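Local coordinates for protein carbohydrate kinase (Agrobacterium tumefaciens, PDB 2NWH) that probably transfers a phosphoryl group from ATP to a sugar or related small molecule, as a member of the pfkB (ribokinase) family of carbohydrate kinases, at residues A[3-11]-A[131-141]; A[228-239]-A[271-279]. All blocks are in the same frame, centred on the assembly; numbering follows the deposited sequence.

Contact 1: A[3-11]-A[131-141]; sequences MKKILVLGG and AIIASDFLLCD
Strands 5-9 and 137-141 run parallel as neighbours in the large sheet, their axes 4.6 Å apart at closest and 19° from alignment, with Ile6 beside Phe137 and Leu9 beside Cys140. Backbone bonds alternate between them in the parallel manner, among them Leu7 N to Phe137 O and Leu139 N to Leu7 O. One face carries Ile6, Val8, Phe137 and Leu139, and helix 41-51 packs on Ile6, Val8 and Leu139 of this face; there Val8 CG2 lies alongside Leu139 CD2 (4.1 Å). On the face of Leu7 and Cys140, the end of helix 126-134 lies against Leu7. With CG turned away from the backbone N (chi1 176°), Leu7 carries CD2 over to that helix end, where it meets Ala131 CB and Ile132 CG1, both at 3.8 Å, while its CB touches Ser135 CB.

The two ends of the pairing are held by carboxylates. Asp136 OD2 accepts from Lys4 N and Lys5 N, each at 2.8 Å; the donors come from opposite faces of the carboxylate, on its anti side. Asp136 N returns a bond to Lys5 O. At the far end Asp141 OD2 is gripped by two backbone N-H groups, taking a nearly straight bond from Gly11 N (3.0 Å, 176°) on its syn side and another from Gly42 N. The paired donors on Asp136 OD2 should favour its ionised form. Asp136 thus binds the backbone where strand 5-9 begins, and Asp141 ties the chain after that strand to the start of helix 41-51.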
# COMPACT_ATOMS: atom_id res chain seq x y z
N MET A 3 6.80 -10.42 -15.55
CA MET A 3 6.08 -10.55 -14.23
C MET A 3 4.56 -10.38 -14.37
O MET A 3 4.06 -9.29 -14.68
CB MET A 3 6.64 -9.56 -13.20
CG MET A 3 7.98 -9.96 -12.55
SD MET A 3 9.28 -10.52 -13.69
CE MET A 3 9.70 -8.98 -14.55
N LYS A 4 3.82 -11.48 -14.16
CA LYS A 4 2.39 -11.47 -14.38
C LYS A 4 1.65 -11.64 -13.07
O LYS A 4 0.55 -11.14 -12.93
CB LYS A 4 1.95 -12.60 -15.32
CG LYS A 4 0.99 -12.09 -16.39
CD LYS A 4 -0.43 -11.83 -15.85
CE LYS A 4 -1.48 -11.82 -16.95
NZ LYS A 4 -2.70 -11.12 -16.43
N LYS A 5 2.27 -12.35 -12.14
CA LYS A 5 1.58 -12.77 -10.92
C LYS A 5 2.20 -12.14 -9.69
O LYS A 5 3.40 -12.21 -9.51
CB LYS A 5 1.60 -14.29 -10.79
CG LYS A 5 0.70 -15.02 -11.78
CD LYS A 5 0.75 -16.56 -11.55
CE LYS A 5 0.14 -17.04 -10.20
NZ LYS A 5 -1.31 -16.76 -9.98
N ILE A 6 1.38 -11.45 -8.90
CA ILE A 6 1.89 -10.75 -7.75
C ILE A 6 1.18 -11.31 -6.54
O ILE A 6 -0.08 -11.37 -6.52
CB ILE A 6 1.63 -9.20 -7.85
CG1 ILE A 6 2.31 -8.60 -9.10
CG2 ILE A 6 1.99 -8.51 -6.52
CD1 ILE A 6 1.97 -7.17 -9.29
N LEU A 7 1.94 -11.70 -5.53
CA LEU A 7 1.34 -12.14 -4.27
C LEU A 7 1.55 -11.07 -3.22
O LEU A 7 2.69 -10.64 -3.01
CB LEU A 7 1.98 -13.44 -3.81
CG LEU A 7 1.52 -14.00 -2.44
CD1 LEU A 7 0.14 -14.56 -2.55
CD2 LEU A 7 2.47 -15.08 -2.02
N VAL A 8 0.46 -10.69 -2.55
CA VAL A 8 0.46 -9.66 -1.51
C VAL A 8 0.26 -10.32 -0.16
O VAL A 8 -0.67 -11.12 0.02
CB VAL A 8 -0.63 -8.64 -1.75
CG1 VAL A 8 -0.61 -7.55 -0.66
CG2 VAL A 8 -0.43 -8.01 -3.13
N LEU A 9 1.12 -10.00 0.79
CA LEU A 9 0.99 -10.49 2.17
C LEU A 9 0.94 -9.26 3.09
O LEU A 9 1.92 -8.54 3.24
CB LEU A 9 2.15 -11.42 2.53
CG LEU A 9 2.30 -12.58 1.55
CD1 LEU A 9 3.45 -12.30 0.58
CD2 LEU A 9 2.62 -13.85 2.38
N GLY A 10 -0.21 -9.02 3.70
CA GLY A 10 -0.41 -7.76 4.36
C GLY A 10 -1.79 -7.64 4.96
O GLY A 10 -2.44 -8.65 5.23
N GLY A 11 -2.21 -6.41 5.18
CA GLY A 11 -3.43 -6.14 5.86
C GLY A 11 -4.58 -6.01 4.91
O GLY A 11 -4.43 -5.60 3.74
N ALA A 131 2.59 -20.67 -2.42
CA ALA A 131 2.01 -19.43 -2.97
C ALA A 131 3.12 -18.54 -3.51
O ALA A 131 3.01 -17.95 -4.65
CB ALA A 131 1.17 -18.67 -1.88
N ILE A 132 4.19 -18.42 -2.73
CA ILE A 132 5.37 -17.62 -3.13
C ILE A 132 5.98 -18.15 -4.44
O ILE A 132 6.24 -17.38 -5.38
CB ILE A 132 6.40 -17.50 -1.96
CG1 ILE A 132 5.76 -16.67 -0.81
CG2 ILE A 132 7.73 -16.87 -2.46
CD1 ILE A 132 6.55 -16.58 0.46
N ILE A 133 6.14 -19.47 -4.53
CA ILE A 133 6.80 -20.07 -5.69
C ILE A 133 5.93 -19.90 -6.95
O ILE A 133 6.44 -19.82 -8.10
CB ILE A 133 7.12 -21.57 -5.42
CG1 ILE A 133 8.27 -21.68 -4.40
CG2 ILE A 133 7.46 -22.30 -6.75
CD1 ILE A 133 8.47 -23.14 -3.84
N ALA A 134 4.61 -19.86 -6.75
CA ALA A 134 3.66 -19.66 -7.85
C ALA A 134 3.63 -18.21 -8.34
O ALA A 134 3.06 -17.92 -9.42
CB ALA A 134 2.27 -20.08 -7.43
N SER A 135 4.21 -17.29 -7.57
CA SER A 135 4.14 -15.86 -7.90
C SER A 135 5.39 -15.39 -8.66
O SER A 135 6.40 -16.11 -8.72
CB SER A 135 3.98 -15.02 -6.63
OG SER A 135 5.27 -14.73 -6.11
N ASP A 136 5.34 -14.18 -9.22
CA ASP A 136 6.50 -13.57 -9.90
C ASP A 136 7.11 -12.39 -9.13
O ASP A 136 8.25 -12.00 -9.36
CB ASP A 136 6.06 -13.04 -11.28
CG ASP A 136 5.55 -14.12 -12.19
OD1 ASP A 136 6.20 -15.21 -12.25
OD2 ASP A 136 4.51 -13.90 -12.84
N PHE A 137 6.32 -11.80 -8.23
CA PHE A 137 6.70 -10.61 -7.49
C PHE A 137 5.88 -10.62 -6.18
O PHE A 137 4.68 -10.92 -6.21
CB PHE A 137 6.29 -9.36 -8.29
CG PHE A 137 7.21 -8.20 -8.12
CD1 PHE A 137 7.99 -7.74 -9.20
CD2 PHE A 137 7.33 -7.56 -6.88
CE1 PHE A 137 8.88 -6.65 -9.04
CE2 PHE A 137 8.22 -6.48 -6.69
CZ PHE A 137 9.00 -6.01 -7.80
N LEU A 138 6.52 -10.28 -5.07
CA LEU A 138 5.88 -10.23 -3.74
C LEU A 138 5.69 -8.79 -3.29
O LEU A 138 6.52 -7.90 -3.60
CB LEU A 138 6.73 -10.94 -2.68
CG LEU A 138 7.15 -12.38 -3.03
CD1 LEU A 138 8.03 -12.93 -1.94
CD2 LEU A 138 5.94 -13.29 -3.30
N LEU A 139 4.61 -8.58 -2.53
CA LEU A 139 4.39 -7.29 -1.91
C LEU A 139 3.94 -7.51 -0.49
O LEU A 139 3.00 -8.28 -0.25
CB LEU A 139 3.33 -6.48 -2.68
CG LEU A 139 2.86 -5.16 -1.98
CD1 LEU A 139 4.03 -4.13 -1.83
CD2 LEU A 139 1.65 -4.55 -2.75
N CYS A 140 4.54 -6.81 0.46
CA CYS A 140 4.05 -6.93 1.83
C CYS A 140 3.78 -5.54 2.37
O CYS A 140 4.14 -4.52 1.73
CB CYS A 140 5.07 -7.68 2.70
SG CYS A 140 6.66 -6.77 2.96
N ASP A 141 3.17 -5.49 3.54
CA ASP A 141 3.11 -4.23 4.23
C ASP A 141 3.52 -4.44 5.69
O ASP A 141 3.62 -5.58 6.19
CB ASP A 141 1.79 -3.52 4.07
CG ASP A 141 0.65 -4.22 4.80
OD1 ASP A 141 0.91 -4.90 5.82
OD2 ASP A 141 -0.51 -4.08 4.37

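Contact 2: A[228-239]-A[271-279]; sequences VVAFNGTEKAIL and IREALRQGA
This is a helix laid against a beta hairpin: helix 271-279 covers one face of strands 228-231 and 236-239, close to the edge of the large sheet, where strand 311-313 follows. The helix axis passes 8.1 Å from that of strand 236-239, at 33° to its direction, and no direct hydrogen bond joins the two segments. Apolar side chains do the work. Leu275 projects into the hairpin with its two methyls divided: CD1 presses on Ala237 CB (3.7 Å) and the adjoining backbone, whereas CD2 slips past Leu239 CD1 (3.5 Å) and reaches Val228 CB. Ala230 CB sits against Leu275 CG. One turn further along, Ala279 CB meets the other Leu239 methyl, CD2.

At the start of the helix, Ile271 holds CG1 between its backbone nitrogen and carbonyl carbon (chi1 68°), which sends CD1 into the hairpin near its turn, against Glu235 CB (3.8 Å) and the backbone at Lys236. Its CG2 lies across Asn232 ND2 at 3.3 Å. That amide is fixed within the turn: OD1 accepts from Thr234 N, an Asx turn, and also from Glu235 N, which makes the wider Asx motif, and ND2 gives Glu235 OE1 an almost straight bond (174°) in the amide plane, received on the anti lone pair. A water then donates to Glu235 OE1 and accepts from Ile271 N, linking turn to helix start. Arg276 binds the carbonyls of Val308 and Pro309, just ahead of edge strand 311-313, while Tyr261 of helix 255-266 packs on Ala230 and Ile271. Helices layered over a sheet that ends in antiparallel strands are characteristic of the alpha/beta domain of the ribokinase fold.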
# COMPACT_ATOMS: atom_id res chain seq x y z
N VAL A 228 8.89 13.88 -5.24
CA VAL A 228 9.06 12.42 -5.13
C VAL A 228 10.45 12.02 -5.57
O VAL A 228 10.94 12.52 -6.59
CB VAL A 228 8.08 11.64 -6.04
CG1 VAL A 228 8.02 10.15 -5.58
CG2 VAL A 228 6.69 12.27 -6.07
N VAL A 229 11.09 11.13 -4.82
CA VAL A 229 12.37 10.55 -5.20
C VAL A 229 12.21 9.02 -5.36
O VAL A 229 11.50 8.38 -4.58
CB VAL A 229 13.49 10.95 -4.20
CG1 VAL A 229 13.25 10.37 -2.80
CG2 VAL A 229 14.89 10.60 -4.72
N ALA A 230 12.82 8.47 -6.42
CA ALA A 230 12.84 7.01 -6.64
C ALA A 230 14.28 6.59 -6.78
O ALA A 230 15.10 7.35 -7.30
CB ALA A 230 12.06 6.64 -7.86
N PHE A 231 14.63 5.40 -6.30
CA PHE A 231 15.99 4.89 -6.43
C PHE A 231 16.05 3.38 -6.54
O PHE A 231 15.11 2.67 -6.15
CB PHE A 231 16.90 5.43 -5.31
CG PHE A 231 16.62 4.87 -3.93
CD1 PHE A 231 17.43 3.88 -3.40
CD2 PHE A 231 15.56 5.37 -3.16
CE1 PHE A 231 17.18 3.35 -2.09
CE2 PHE A 231 15.29 4.85 -1.87
CZ PHE A 231 16.10 3.84 -1.34
N ASN A 232 17.16 2.88 -7.10
CA ASN A 232 17.46 1.45 -7.13
C ASN A 232 18.95 1.31 -6.87
O ASN A 232 19.55 2.24 -6.34
CB ASN A 232 17.06 0.81 -8.46
CG ASN A 232 17.82 1.42 -9.63
OD1 ASN A 232 18.92 1.96 -9.46
ND2 ASN A 232 17.25 1.33 -10.83
N GLY A 233 19.55 0.19 -7.26
CA GLY A 233 20.95 -0.12 -6.89
C GLY A 233 22.02 0.87 -7.34
O GLY A 233 23.12 0.94 -6.77
N THR A 234 21.70 1.66 -8.35
CA THR A 234 22.72 2.45 -9.03
C THR A 234 22.18 3.81 -9.49
O THR A 234 22.95 4.72 -9.84
CB THR A 234 23.29 1.65 -10.22
OG1 THR A 234 22.21 1.26 -11.09
CG2 THR A 234 23.98 0.36 -9.73
N GLU A 235 20.86 3.96 -9.48
CA GLU A 235 20.21 5.12 -10.08
C GLU A 235 19.26 5.83 -9.12
O GLU A 235 18.72 5.22 -8.20
CB GLU A 235 19.41 4.68 -11.31
CG GLU A 235 20.24 4.08 -12.44
CD GLU A 235 19.38 3.55 -13.58
OE1 GLU A 235 18.52 2.66 -13.34
OE2 GLU A 235 19.58 4.01 -14.73
N LYS A 236 19.02 7.11 -9.37
CA LYS A 236 17.94 7.82 -8.70
C LYS A 236 17.29 8.80 -9.68
O LYS A 236 17.90 9.24 -10.67
CB LYS A 236 18.42 8.51 -7.42
CG LYS A 236 19.54 9.55 -7.66
CD LYS A 236 20.10 10.07 -6.35
CE LYS A 236 21.17 11.14 -6.58
NZ LYS A 236 21.55 11.81 -5.31
N ALA A 237 16.02 9.11 -9.44
CA ALA A 237 15.29 10.07 -10.23
C ALA A 237 14.39 10.89 -9.34
O ALA A 237 14.10 10.51 -8.20
CB ALA A 237 14.51 9.38 -11.35
N ILE A 238 13.94 12.02 -9.86
CA ILE A 238 13.16 12.97 -9.08
C ILE A 238 12.10 13.61 -9.98
O ILE A 238 12.31 13.75 -11.18
CB ILE A 238 14.08 14.03 -8.42
CG1 ILE A 238 13.40 14.68 -7.22
CG2 ILE A 238 14.63 15.06 -9.43
CD1 ILE A 238 14.31 14.73 -6.05
N LEU A 239 10.98 14.01 -9.38
CA LEU A 239 9.94 14.71 -10.13
C LEU A 239 10.09 16.26 -10.13
O LEU A 239 10.36 16.88 -9.09
CB LEU A 239 8.58 14.30 -9.57
CG LEU A 239 7.39 13.92 -10.47
CD1 LEU A 239 7.69 12.74 -11.39
CD2 LEU A 239 6.23 13.56 -9.53
N ILE A 271 13.29 3.55 -13.78
CA ILE A 271 12.78 4.20 -12.57
C ILE A 271 12.21 5.62 -12.88
O ILE A 271 11.31 6.10 -12.17
CB ILE A 271 13.79 4.18 -11.38
CG1 ILE A 271 15.00 5.07 -11.67
CG2 ILE A 271 14.21 2.72 -11.02
CD1 ILE A 271 15.79 5.38 -10.44
N ARG A 272 12.70 6.25 -13.95
CA ARG A 272 12.17 7.56 -14.38
C ARG A 272 10.74 7.39 -14.88
O ARG A 272 9.84 8.13 -14.46
CB ARG A 272 13.08 8.14 -15.47
CG ARG A 272 13.39 9.63 -15.38
CD ARG A 272 14.09 10.17 -16.66
NE ARG A 272 13.49 9.60 -17.88
CZ ARG A 272 12.31 9.93 -18.42
NH1 ARG A 272 11.51 10.87 -17.88
NH2 ARG A 272 11.90 9.30 -19.52
N GLU A 273 10.54 6.40 -15.76
CA GLU A 273 9.22 5.98 -16.24
C GLU A 273 8.27 5.46 -15.12
O GLU A 273 7.07 5.78 -15.10
CB GLU A 273 9.38 4.91 -17.31
CG GLU A 273 10.14 5.35 -18.55
CD GLU A 273 10.42 4.20 -19.54
OE1 GLU A 273 10.82 3.09 -19.11
OE2 GLU A 273 10.23 4.42 -20.76
N ALA A 274 8.81 4.68 -14.20
CA ALA A 274 8.06 4.16 -13.04
C ALA A 274 7.62 5.31 -12.13
O ALA A 274 6.49 5.36 -11.63
CB ALA A 274 8.90 3.18 -12.28
N LEU A 275 8.50 6.29 -11.98
CA LEU A 275 8.18 7.47 -11.20
C LEU A 275 6.96 8.19 -11.76
O LEU A 275 6.02 8.54 -11.02
CB LEU A 275 9.36 8.44 -11.28
CG LEU A 275 9.78 9.15 -10.00
CD1 LEU A 275 11.02 10.04 -10.27
CD2 LEU A 275 8.64 9.95 -9.50
N ARG A 276 6.99 8.46 -13.07
CA ARG A 276 5.87 9.16 -13.72
C ARG A 276 4.58 8.35 -13.73
O ARG A 276 3.50 8.95 -13.65
CB ARG A 276 6.25 9.61 -15.12
CG ARG A 276 7.33 10.72 -15.09
CD ARG A 276 7.55 11.33 -16.46
NE ARG A 276 6.41 12.17 -16.83
CZ ARG A 276 5.60 11.92 -17.86
NH1 ARG A 276 5.78 10.84 -18.60
NH2 ARG A 276 4.61 12.76 -18.14
N GLN A 277 4.67 7.02 -13.85
CA GLN A 277 3.45 6.20 -13.80
C GLN A 277 2.82 6.21 -12.42
O GLN A 277 1.58 6.28 -12.29
CB GLN A 277 3.68 4.74 -14.26
CG GLN A 277 2.37 3.92 -14.16
CD GLN A 277 2.41 2.57 -14.84
OE1 GLN A 277 2.60 2.47 -16.07
NE2 GLN A 277 2.24 1.53 -14.06
N GLY A 278 3.67 6.12 -11.39
CA GLY A 278 3.21 6.15 -10.00
C GLY A 278 2.54 7.49 -9.71
O GLY A 278 1.47 7.56 -9.09
N ALA A 279 3.17 8.58 -10.16
CA ALA A 279 2.58 9.90 -10.04
C ALA A 279 1.24 9.99 -10.74
O ALA A 279 0.33 10.59 -10.17
CB ALA A 279 3.51 10.98 -10.57
O HOH W 1 15.97 2.33 -14.42

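Overall arrangement
Both contacts belong to the same large sheet but to different regions of it, their centres 22 Å apart and their nearest atoms about 10 Å apart. From the N terminus, strand 5-9 enters the sheet first; the chain then builds the separate four-stranded sheet and strands 55-63 and 81-87 before returning at 137-141, where contact 1 closes a loop of 119 residues. Strands 163-166, 185-189 and 219-223 carry the parallel part of the sheet onward to the hairpin at 228-239. Contact 2 closes a shorter loop of 31 residues, containing helix 255-266. The loops follow in series, neither crossing nor nesting: one joins inner strands, the other fastens a helix to the antiparallel end.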